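Local coordinates for glycerol uptake operon antiterminator regulatory protein (Listeria monocytogenes str. 4b, PDB 3KTS) that probably regulates the glycerol uptake operon as a transcription antiterminator that responds to glycerol 3-phosphate, at residues L59-V64 and D84-T89; M102-R107 and Q127-E132; L122-Q127 and Q147-P152. All coordinates share one frame; numbering follows the deposited sequence.

How the contacts relate
Going from the N terminus, contact 1 comes first: it brings strand 56-60 beside strand 85-88 and closes the excursion through helix 71-81. The chain then runs through helix 91-99 to strand 103-109, which lies against the other side of strand 85-88 and opens contact 2. That contact closes around helix 113-126, where strand 130-134 pairs with strand 103-109. Contact 3 starts on this helix before contact 2 is closed, so the two cross, sharing Gln127, while contact 1 stands in series with both. Contacts 1 and 2 join neighbouring strands of the barrel sheet; contact 3 closes around strand 130-134, joining the ends of helices 113-126 and 139-149 outside the sheet.

Contact 1. Residues L59-V64 and D84-T89; sequences LHADLV and DGIIST
Leu59 and His60, at the end of strand 56-60, run parallel to strand 85-88, with Leu59 beside Ile86 and His60 beside Ile87. Both backbone polar groups of Leu59 are used: its N gives a hydrogen bond to Gly85 O at 2.9 Å, and its O accepts Ile87 N at 2.8 Å. Ala61 N continues the pattern with a 2.8 Å bond to Ile87 O. The tight part lies on the face carrying His60 and Ile87. Here Ile87 covers one face of the imidazole, its CB in a CH-pi contact 4.1 Å from the His60 ring centroid and only 16° off the ring normal. Ile87 CG2 comes within 3.5 Å of His60 CE1, while CD1 lies over the NE2 side, so both branches of the isoleucine lie over the same face of the ring. With CG of His60 turned anti to the carbonyl carbon (chi1 -85°), the imidazole lies across its neighbour. On the other face the fit is sparse, Ala61 CB meeting Ile86 CD1 at 4.2 Å. The looser, more solvent-accessible margin is at Asp62, where polar bonds replace packing. Its carboxylate forks: OD1 receives Thr89 N at 2.7 Å and OD2 receives Ser88 OG at 2.9 Å, both on their syn sides. Asn69 gives OD2 a second bond, and Ser88 OG is also bonded to Arg90 N, while Thr89 OG1 turns to Arg107 O. Within this TIM-barrel-type sheet, strand 32-39 flanks strand 56-60 and strand 103-109 flanks strand 85-88; His60 and Ile87 face the barrel interior beside Arg107, whereas Leu59 and Ala61 pack outward on helix 71-81.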
loop_
_atom_site.group_PDB
_atom_site.type_symbol
_atom_site.label_atom_id
_atom_site.label_comp_id
_atom_site.label_asym_id
_atom_site.label_seq_id
_atom_site.Cartn_x
_atom_site.Cartn_y
_atom_site.Cartn_z
ATOM N N LEU A 59 0.134 -6.470 0.912
ATOM C CA LEU A 59 0.395 -7.198 -0.331
ATOM C C LEU A 59 -0.337 -6.638 -1.551
ATOM O O LEU A 59 -1.560 -6.489 -1.543
ATOM C CB LEU A 59 0.064 -8.690 -0.161
ATOM C CG LEU A 59 0.116 -9.563 -1.424
ATOM C CD1 LEU A 59 1.530 -9.632 -2.005
ATOM C CD2 LEU A 59 -0.432 -10.965 -1.169
ATOM N N HIS A 60 0.425 -6.355 -2.603
ATOM C CA HIS A 60 -0.150 -5.957 -3.880
ATOM C C HIS A 60 -0.860 -7.109 -4.574
ATOM O O HIS A 60 -0.222 -7.986 -5.162
ATOM C CB HIS A 60 0.916 -5.365 -4.789
ATOM C CG HIS A 60 1.154 -3.913 -4.544
ATOM N ND1 HIS A 60 0.411 -2.929 -5.156
ATOM C CD2 HIS A 60 2.030 -3.278 -3.731
ATOM C CE1 HIS A 60 0.828 -1.748 -4.737
ATOM N NE2 HIS A 60 1.811 -1.931 -3.875
ATOM N N ALA A 61 -2.188 -7.081 -4.494
ATOM C CA ALA A 61 -3.053 -8.099 -5.078
ATOM C C ALA A 61 -2.946 -8.154 -6.602
ATOM O O ALA A 61 -3.124 -9.212 -7.210
ATOM C CB ALA A 61 -4.477 -7.839 -4.666
ATOM N N ASP A 62 -2.642 -7.009 -7.206
ATOM C CA ASP A 62 -2.557 -6.887 -8.653
ATOM C C ASP A 62 -1.228 -7.384 -9.222
ATOM O O ASP A 62 -1.145 -7.694 -10.413
ATOM C CB ASP A 62 -2.804 -5.435 -9.070
ATOM C CG ASP A 62 -4.186 -4.946 -8.682
ATOM O OD1 ASP A 62 -4.363 -3.716 -8.568
ATOM O OD2 ASP A 62 -5.093 -5.786 -8.487
ATOM N N LEU A 63 -0.208 -7.465 -8.366
ATOM C CA LEU A 63 1.153 -7.810 -8.780
ATOM C C LEU A 63 1.596 -9.245 -8.434
ATOM O O LEU A 63 2.795 -9.544 -8.404
ATOM C CB LEU A 63 2.147 -6.800 -8.197
ATOM C CG LEU A 63 2.041 -5.335 -8.631
ATOM C CD1 LEU A 63 3.008 -4.495 -7.829
ATOM C CD2 LEU A 63 2.291 -5.150 -10.133
ATOM N N VAL A 64 0.630 -10.127 -8.183
ATOM C CA VAL A 64 0.927 -11.531 -7.897
ATOM C C VAL A 64 0.919 -12.347 -9.189
ATOM O O VAL A 64 -0.138 -12.756 -9.671
ATOM C CB VAL A 64 -0.070 -12.147 -6.885
ATOM C CG1 VAL A 64 0.363 -13.565 -6.501
ATOM C CG2 VAL A 64 -0.208 -11.265 -5.644
ATOM N N ASP A 84 -1.415 -8.782 6.231
ATOM C CA ASP A 84 -2.092 -7.929 7.197
ATOM C C ASP A 84 -2.969 -6.881 6.513
ATOM O O ASP A 84 -3.826 -6.257 7.148
ATOM C CB ASP A 84 -1.067 -7.308 8.136
ATOM C CG ASP A 84 -0.285 -8.364 8.901
ATOM O OD1 ASP A 84 -0.608 -8.596 10.083
ATOM O OD2 ASP A 84 0.627 -8.984 8.312
ATOM N N GLY A 85 -2.749 -6.713 5.210
ATOM C CA GLY A 85 -3.558 -5.839 4.372
ATOM C C GLY A 85 -3.323 -6.128 2.905
ATOM O O GLY A 85 -2.302 -6.723 2.549
ATOM N N ILE A 86 -4.271 -5.736 2.052
ATOM C CA ILE A 86 -4.095 -5.868 0.598
ATOM C C ILE A 86 -4.201 -4.531 -0.142
ATOM O O ILE A 86 -4.897 -3.604 0.286
ATOM C CB ILE A 86 -5.045 -6.920 -0.072
ATOM C CG1 ILE A 86 -6.455 -6.358 -0.275
ATOM C CG2 ILE A 86 -5.067 -8.234 0.704
ATOM C CD1 ILE A 86 -7.098 -6.776 -1.587
ATOM N N ILE A 87 -3.479 -4.432 -1.249
ATOM C CA ILE A 87 -3.525 -3.243 -2.078
ATOM C C ILE A 87 -3.953 -3.656 -3.461
ATOM O O ILE A 87 -3.349 -4.538 -4.069
ATOM C CB ILE A 87 -2.165 -2.519 -2.148
ATOM C CG1 ILE A 87 -1.708 -2.110 -0.742
ATOM C CG2 ILE A 87 -2.253 -1.287 -3.061
ATOM C CD1 ILE A 87 -0.245 -1.777 -0.639
ATOM N N SER A 88 -5.018 -3.027 -3.942
ATOM C CA SER A 88 -5.472 -3.238 -5.299
ATOM C C SER A 88 -5.926 -1.934 -5.944
ATOM O O SER A 88 -6.252 -0.952 -5.269
ATOM C CB SER A 88 -6.604 -4.258 -5.332
ATOM O OG SER A 88 -7.006 -4.501 -6.668
ATOM N N THR A 89 -5.942 -1.943 -7.266
ATOM C CA THR A 89 -6.364 -0.795 -8.036
ATOM C C THR A 89 -7.808 -1.046 -8.483
ATOM O O THR A 89 -8.545 -0.117 -8.838
ATOM C CB THR A 89 -5.384 -0.571 -9.213
ATOM O OG1 THR A 89 -5.125 0.829 -9.374
ATOM C CG2 THR A 89 -5.888 -1.200 -10.506
#

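Contact 2. Residues M102-R107 and Q127-E132; sequences MLAIQR and QPDCIE
Ile105 and Cys130 sit side by side on neighbouring parallel strands, their CB atoms 3.6 Å apart on the face they share with Arg107 and Glu132. The backbones are joined by a bond from Gln106 N to Cys130 O at 2.9 Å, and by another from Glu132 N to Gln106 O, also 2.9 Å. At the start of the pair the pattern frays: Ala104 O draws only weak bonds from Asp129 N and Cys130 N. Beside them a side chain joins in, Asp129 OD2 accepting Ala104 N at 2.9 Å on the anti side of the carboxylate, along a nearly straight line (171° at the hydrogen). Strand 103-109, helix 113-126 and strand 130-134 form one beta-alpha-beta unit of the TIM-barrel-type fold, so this contact joins the strands that precede and follow the helix in the chain. Facing that helix, on the opposite face from Ile105, Gln106 packs its CB on Ile131 CG2 and holds its amide NE2 3.6 Å from Pro128 CG. Inside the barrel, Glu132 can be followed outward from CB, which rests 3.7 Å from Ile105 CD1. CG stands anti to the backbone N (chi1 -172°) and carries the extended chain alongside that of Arg107, both pointing the same way. CD brings the carboxylate up beside the arginine, the carboxylate and guanidinium planes 40° apart. OE1 then forms a salt bridge with Arg107 NE at 3.0 Å, the donor almost end-on to the oxygen, and also touches Arg107 CG. OE2 is hydrogen-bonded to Thr177 OG1. His60 packs on both residues, and an unidentified molecule, probably from the crystallisation liquor though possibly marking a pocket, comes within about 3 Å of the Arg107 side chain (nearest atoms).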
loop_
_atom_site.group_PDB
_atom_site.type_symbol
_atom_site.label_atom_id
_atom_site.label_comp_id
_atom_site.label_asym_id
_atom_site.label_seq_id
_atom_site.Cartn_x
_atom_site.Cartn_y
_atom_site.Cartn_z
ATOM N N MET A 102 -10.429 -7.325 5.949
ATOM C CA MET A 102 -9.041 -7.030 5.604
ATOM C C MET A 102 -8.832 -5.544 5.417
ATOM O O MET A 102 -9.751 -4.820 5.012
ATOM C CB MET A 102 -8.654 -7.722 4.305
ATOM C CG MET A 102 -7.849 -8.962 4.485
ATOM S SD MET A 102 -6.074 -8.668 4.516
ATOM C CE MET A 102 -5.617 -10.365 4.263
ATOM N N LEU A 103 -7.611 -5.103 5.703
ATOM C CA LEU A 103 -7.208 -3.731 5.475
ATOM C C LEU A 103 -7.097 -3.550 3.967
ATOM O O LEU A 103 -6.127 -3.986 3.346
ATOM C CB LEU A 103 -5.854 -3.465 6.141
ATOM C CG LEU A 103 -5.467 -2.140 6.819
ATOM C CD1 LEU A 103 -3.997 -1.860 6.552
ATOM C CD2 LEU A 103 -6.294 -0.955 6.377
ATOM N N ALA A 104 -8.121 -2.938 3.383
ATOM C CA ALA A 104 -8.157 -2.703 1.947
ATOM C C ALA A 104 -7.711 -1.283 1.614
ATOM O O ALA A 104 -8.421 -0.313 1.900
ATOM C CB ALA A 104 -9.545 -2.967 1.408
ATOM N N ILE A 105 -6.525 -1.165 1.022
ATOM C CA ILE A 105 -6.046 0.129 0.533
ATOM C C ILE A 105 -6.127 0.215 -1.004
ATOM O O ILE A 105 -5.686 -0.691 -1.708
ATOM C CB ILE A 105 -4.658 0.547 1.163
ATOM C CG1 ILE A 105 -3.678 1.070 0.109
ATOM C CG2 ILE A 105 -4.046 -0.578 2.054
ATOM C CD1 ILE A 105 -2.342 1.471 0.688
ATOM N N GLN A 106 -6.728 1.291 -1.508
ATOM C CA GLN A 106 -6.967 1.450 -2.945
ATOM C C GLN A 106 -5.912 2.307 -3.629
ATOM O O GLN A 106 -5.645 3.436 -3.218
ATOM C CB GLN A 106 -8.347 2.043 -3.208
ATOM C CG GLN A 106 -8.805 1.905 -4.660
ATOM C CD GLN A 106 -9.962 2.815 -5.011
ATOM O OE1 GLN A 106 -9.999 3.399 -6.094
ATOM N NE2 GLN A 106 -10.909 2.948 -4.094
ATOM N N ARG A 107 -5.332 1.764 -4.694
ATOM C CA ARG A 107 -4.243 2.421 -5.396
ATOM C C ARG A 107 -4.780 3.347 -6.472
ATOM O O ARG A 107 -5.614 2.955 -7.288
ATOM C CB ARG A 107 -3.331 1.379 -6.023
ATOM C CG ARG A 107 -1.907 1.831 -6.129
ATOM C CD ARG A 107 -1.021 0.733 -6.668
ATOM N NE ARG A 107 0.395 1.016 -6.449
ATOM C CZ ARG A 107 1.388 0.353 -7.031
ATOM N NH1 ARG A 107 1.124 -0.648 -7.867
ATOM N NH2 ARG A 107 2.646 0.678 -6.763
ATOM N N GLN A 127 -15.518 2.626 -0.871
ATOM C CA GLN A 127 -15.154 3.064 0.476
ATOM C C GLN A 127 -13.943 2.319 1.038
ATOM O O GLN A 127 -14.079 1.520 1.965
ATOM C CB GLN A 127 -16.355 2.974 1.435
ATOM C CG GLN A 127 -17.414 4.034 1.218
ATOM C CD GLN A 127 -16.866 5.437 1.388
ATOM O OE1 GLN A 127 -16.224 5.748 2.395
ATOM N NE2 GLN A 127 -17.110 6.291 0.398
ATOM N N PRO A 128 -12.749 2.587 0.487
ATOM C CA PRO A 128 -11.608 1.823 0.942
ATOM C C PRO A 128 -11.188 2.261 2.327
ATOM O O PRO A 128 -11.494 3.377 2.744
ATOM C CB PRO A 128 -10.530 2.181 -0.074
ATOM C CG PRO A 128 -10.875 3.538 -0.523
ATOM C CD PRO A 128 -12.369 3.596 -0.522
ATOM N N ASP A 129 -10.493 1.377 3.034
ATOM C CA ASP A 129 -9.966 1.686 4.354
ATOM C C ASP A 129 -8.876 2.739 4.258
ATOM O O ASP A 129 -8.650 3.494 5.200
ATOM C CB ASP A 129 -9.406 0.426 5.019
ATOM C CG ASP A 129 -10.470 -0.633 5.276
ATOM O OD1 ASP A 129 -11.606 -0.271 5.665
ATOM O OD2 ASP A 129 -10.163 -1.833 5.098
ATOM N N CYS A 130 -8.219 2.788 3.103
ATOM C CA CYS A 130 -7.079 3.666 2.880
ATOM C C CYS A 130 -6.891 3.895 1.377
ATOM O O CYS A 130 -7.418 3.138 0.577
ATOM C CB CYS A 130 -5.836 3.013 3.482
ATOM S SG CYS A 130 -4.404 4.060 3.613
ATOM N N ILE A 131 -6.156 4.933 0.989
ATOM C CA ILE A 131 -5.778 5.108 -0.425
ATOM C C ILE A 131 -4.301 5.409 -0.631
ATOM O O ILE A 131 -3.756 6.298 0.001
ATOM C CB ILE A 131 -6.640 6.167 -1.173
ATOM C CG1 ILE A 131 -7.067 7.292 -0.239
ATOM C CG2 ILE A 131 -7.872 5.515 -1.760
ATOM C CD1 ILE A 131 -8.073 8.275 -0.837
ATOM N N GLU A 132 -3.652 4.651 -1.505
ATOM C CA GLU A 132 -2.276 4.965 -1.898
ATOM C C GLU A 132 -2.301 5.834 -3.161
ATOM O O GLU A 132 -2.875 5.442 -4.177
ATOM C CB GLU A 132 -1.462 3.682 -2.124
ATOM C CG GLU A 132 0.027 3.889 -2.346
ATOM C CD GLU A 132 0.778 2.584 -2.639
ATOM O OE1 GLU A 132 0.438 1.883 -3.625
ATOM O OE2 GLU A 132 1.724 2.268 -1.882
#

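Contact 3. Residues L122-Q127 and Q147-P152; sequences LIQKVQ and QKLHIP
Ile123 meets Ile151 and Leu149 where two successive helices of the TIM-barrel-type fold, 113-126 and 139-149, end side by side on the outside of the sheet. The first shell is small and apolar. Ile123 CG2 lies 3.9 Å from Ile151 CD1, the two isoleucines passing one another with their ends pointing opposite ways. The same methyl reaches Leu149 CD1 at 4.2 Å, so one branch of Ile123 serves both partners. CG1 lies beside the backbone N (chi1 -74°) and CG2 anti to it, which carries the CG2 methyl toward segment 147-152. Gln127 adds its amide OE1 4.0 Å from Ile151 CD1, a packing contact without a hydrogen bond. Gln124 crosses Leu149 at the more open margin, but its modelled approach there is doubtful. No hydrogen bond joins the segments 122-127 and 147-152. Gln127 is the first residue beyond its helix, with positive phi, and its side chain bends back at chi2, so that the amide NE2 bonds the Gln124 O at 2.9 Å. His150 leaves the second helix in the same positive-phi manner, and the chain then turns to present Ile151. Toward the sheet, Pro128 touches both Ile123 and Ile151, and Ile123 also packs on Gln106 and Leu108 of strand 103-109. Lys98 of helix 91-99 bonds through NZ to Val126 O and Gln127 O at the end of the first helix. On the other segment, Pro152 O is probably hydrogen-bonded to Ile131 N, 3.0 Å away.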
loop_
_atom_site.group_PDB
_atom_site.type_symbol
_atom_site.label_atom_id
_atom_site.label_comp_id
_atom_site.label_asym_id
_atom_site.label_seq_id
_atom_site.Cartn_x
_atom_site.Cartn_y
_atom_site.Cartn_z
ATOM N N LEU A 122 -14.672 6.115 -7.823
ATOM C CA LEU A 122 -14.466 4.721 -7.408
ATOM C C LEU A 122 -14.252 4.611 -5.901
ATOM O O LEU A 122 -14.800 3.711 -5.261
ATOM C CB LEU A 122 -13.295 4.078 -8.161
ATOM C CG LEU A 122 -13.127 2.555 -8.042
ATOM C CD1 LEU A 122 -14.444 1.806 -8.305
ATOM C CD2 LEU A 122 -12.048 2.048 -8.973
ATOM N N ILE A 123 -13.458 5.535 -5.358
ATOM C CA ILE A 123 -13.235 5.676 -3.917
ATOM C C ILE A 123 -14.564 5.887 -3.189
ATOM O O ILE A 123 -14.815 5.273 -2.149
ATOM C CB ILE A 123 -12.261 6.846 -3.619
ATOM C CG1 ILE A 123 -10.831 6.447 -3.984
ATOM C CG2 ILE A 123 -12.305 7.255 -2.152
ATOM C CD1 ILE A 123 -9.902 7.626 -4.160
ATOM N N GLN A 124 -15.411 6.738 -3.768
ATOM C CA GLN A 124 -16.731 7.033 -3.227
ATOM C C GLN A 124 -17.598 5.785 -3.166
ATOM O O GLN A 124 -18.309 5.570 -2.183
ATOM C CB GLN A 124 -17.429 8.106 -4.072
ATOM C CG GLN A 124 -18.562 8.838 -3.350
ATOM C CD GLN A 124 -18.067 9.693 -2.188
ATOM O OE1 GLN A 124 -17.024 10.346 -2.278
ATOM N NE2 GLN A 124 -18.821 9.693 -1.091
ATOM N N LYS A 125 -17.517 4.969 -4.216
ATOM C CA LYS A 125 -18.305 3.744 -4.328
ATOM C C LYS A 125 -17.845 2.647 -3.358
ATOM O O LYS A 125 -18.651 2.122 -2.593
ATOM C CB LYS A 125 -18.318 3.234 -5.782
ATOM C CG LYS A 125 -18.741 1.763 -5.948
ATOM C CD LYS A 125 -18.965 1.359 -7.398
ATOM C CE LYS A 125 -20.382 1.696 -7.855
ATOM N NZ LYS A 125 -20.711 1.098 -9.183
ATOM N N VAL A 126 -16.558 2.315 -3.377
ATOM C CA VAL A 126 -16.095 1.110 -2.676
ATOM C C VAL A 126 -15.683 1.354 -1.223
ATOM O O VAL A 126 -15.541 0.403 -0.449
ATOM C CB VAL A 126 -14.977 0.366 -3.451
ATOM C CG1 VAL A 126 -15.410 0.091 -4.898
ATOM C CG2 VAL A 126 -13.675 1.150 -3.409
ATOM N N GLN A 127 -15.518 2.626 -0.871
ATOM C CA GLN A 127 -15.154 3.064 0.476
ATOM C C GLN A 127 -13.943 2.319 1.038
ATOM O O GLN A 127 -14.079 1.520 1.965
ATOM C CB GLN A 127 -16.355 2.974 1.435
ATOM C CG GLN A 127 -17.414 4.034 1.218
ATOM C CD GLN A 127 -16.866 5.437 1.388
ATOM O OE1 GLN A 127 -16.224 5.748 2.395
ATOM N NE2 GLN A 127 -17.110 6.291 0.398
ATOM N N GLN A 147 -8.577 16.605 1.588
ATOM C CA GLN A 147 -9.594 17.556 2.018
ATOM C C GLN A 147 -10.930 17.281 1.334
ATOM O O GLN A 147 -11.843 18.106 1.379
ATOM C CB GLN A 147 -9.143 18.990 1.731
ATOM C CG GLN A 147 -8.311 19.613 2.840
ATOM C CD GLN A 147 -7.479 20.784 2.358
ATOM O OE1 GLN A 147 -7.970 21.655 1.640
ATOM N NE2 GLN A 147 -6.210 20.810 2.749
ATOM N N LYS A 148 -11.036 16.117 0.701
ATOM C CA LYS A 148 -12.210 15.783 -0.097
ATOM C C LYS A 148 -13.193 14.931 0.698
ATOM O O LYS A 148 -14.355 15.300 0.867
ATOM C CB LYS A 148 -11.797 15.055 -1.378
ATOM C CG LYS A 148 -11.694 15.955 -2.598
ATOM C CD LYS A 148 -13.059 16.203 -3.218
ATOM C CE LYS A 148 -13.405 17.683 -3.218
ATOM N NZ LYS A 148 -14.492 17.999 -4.186
ATOM N N LEU A 149 -12.719 13.788 1.183
ATOM C CA LEU A 149 -13.572 12.845 1.897
ATOM C C LEU A 149 -13.153 12.716 3.357
ATOM O O LEU A 149 -13.990 12.538 4.240
ATOM C CB LEU A 149 -13.542 11.474 1.218
ATOM C CG LEU A 149 -13.877 11.449 -0.276
ATOM C CD1 LEU A 149 -12.610 11.333 -1.108
ATOM C CD2 LEU A 149 -14.838 10.314 -0.592
ATOM N N HIS A 150 -11.849 12.809 3.603
ATOM C CA HIS A 150 -11.228 12.101 4.715
ATOM C C HIS A 150 -11.556 10.611 4.673
ATOM O O HIS A 150 -12.353 10.118 5.470
ATOM C CB HIS A 150 -11.678 12.700 6.050
ATOM C CG HIS A 150 -10.583 12.805 7.064
ATOM N ND1 HIS A 150 -9.415 13.499 6.829
ATOM C CD2 HIS A 150 -10.477 12.305 8.318
ATOM C CE1 HIS A 150 -8.637 13.422 7.895
ATOM N NE2 HIS A 150 -9.259 12.702 8.812
ATOM N N ILE A 151 -10.935 9.901 3.738
ATOM C CA ILE A 151 -10.150 8.717 4.069
ATOM C C ILE A 151 -8.660 9.038 4.114
ATOM O O ILE A 151 -8.179 9.903 3.384
ATOM C CB ILE A 151 -10.391 7.580 3.058
ATOM C CG1 ILE A 151 -11.852 7.130 3.098
ATOM C CG2 ILE A 151 -9.460 6.410 3.340
ATOM C CD1 ILE A 151 -12.451 6.874 1.732
ATOM N N PRO A 152 -7.935 8.334 4.977
ATOM C CA PRO A 152 -6.478 8.483 5.060
ATOM C C PRO A 152 -5.794 8.089 3.755
ATOM O O PRO A 152 -6.186 7.105 3.126
ATOM C CB PRO A 152 -6.095 7.503 6.171
ATOM C CG PRO A 152 -7.152 6.460 6.125
ATOM C CD PRO A 152 -8.418 7.172 5.744
#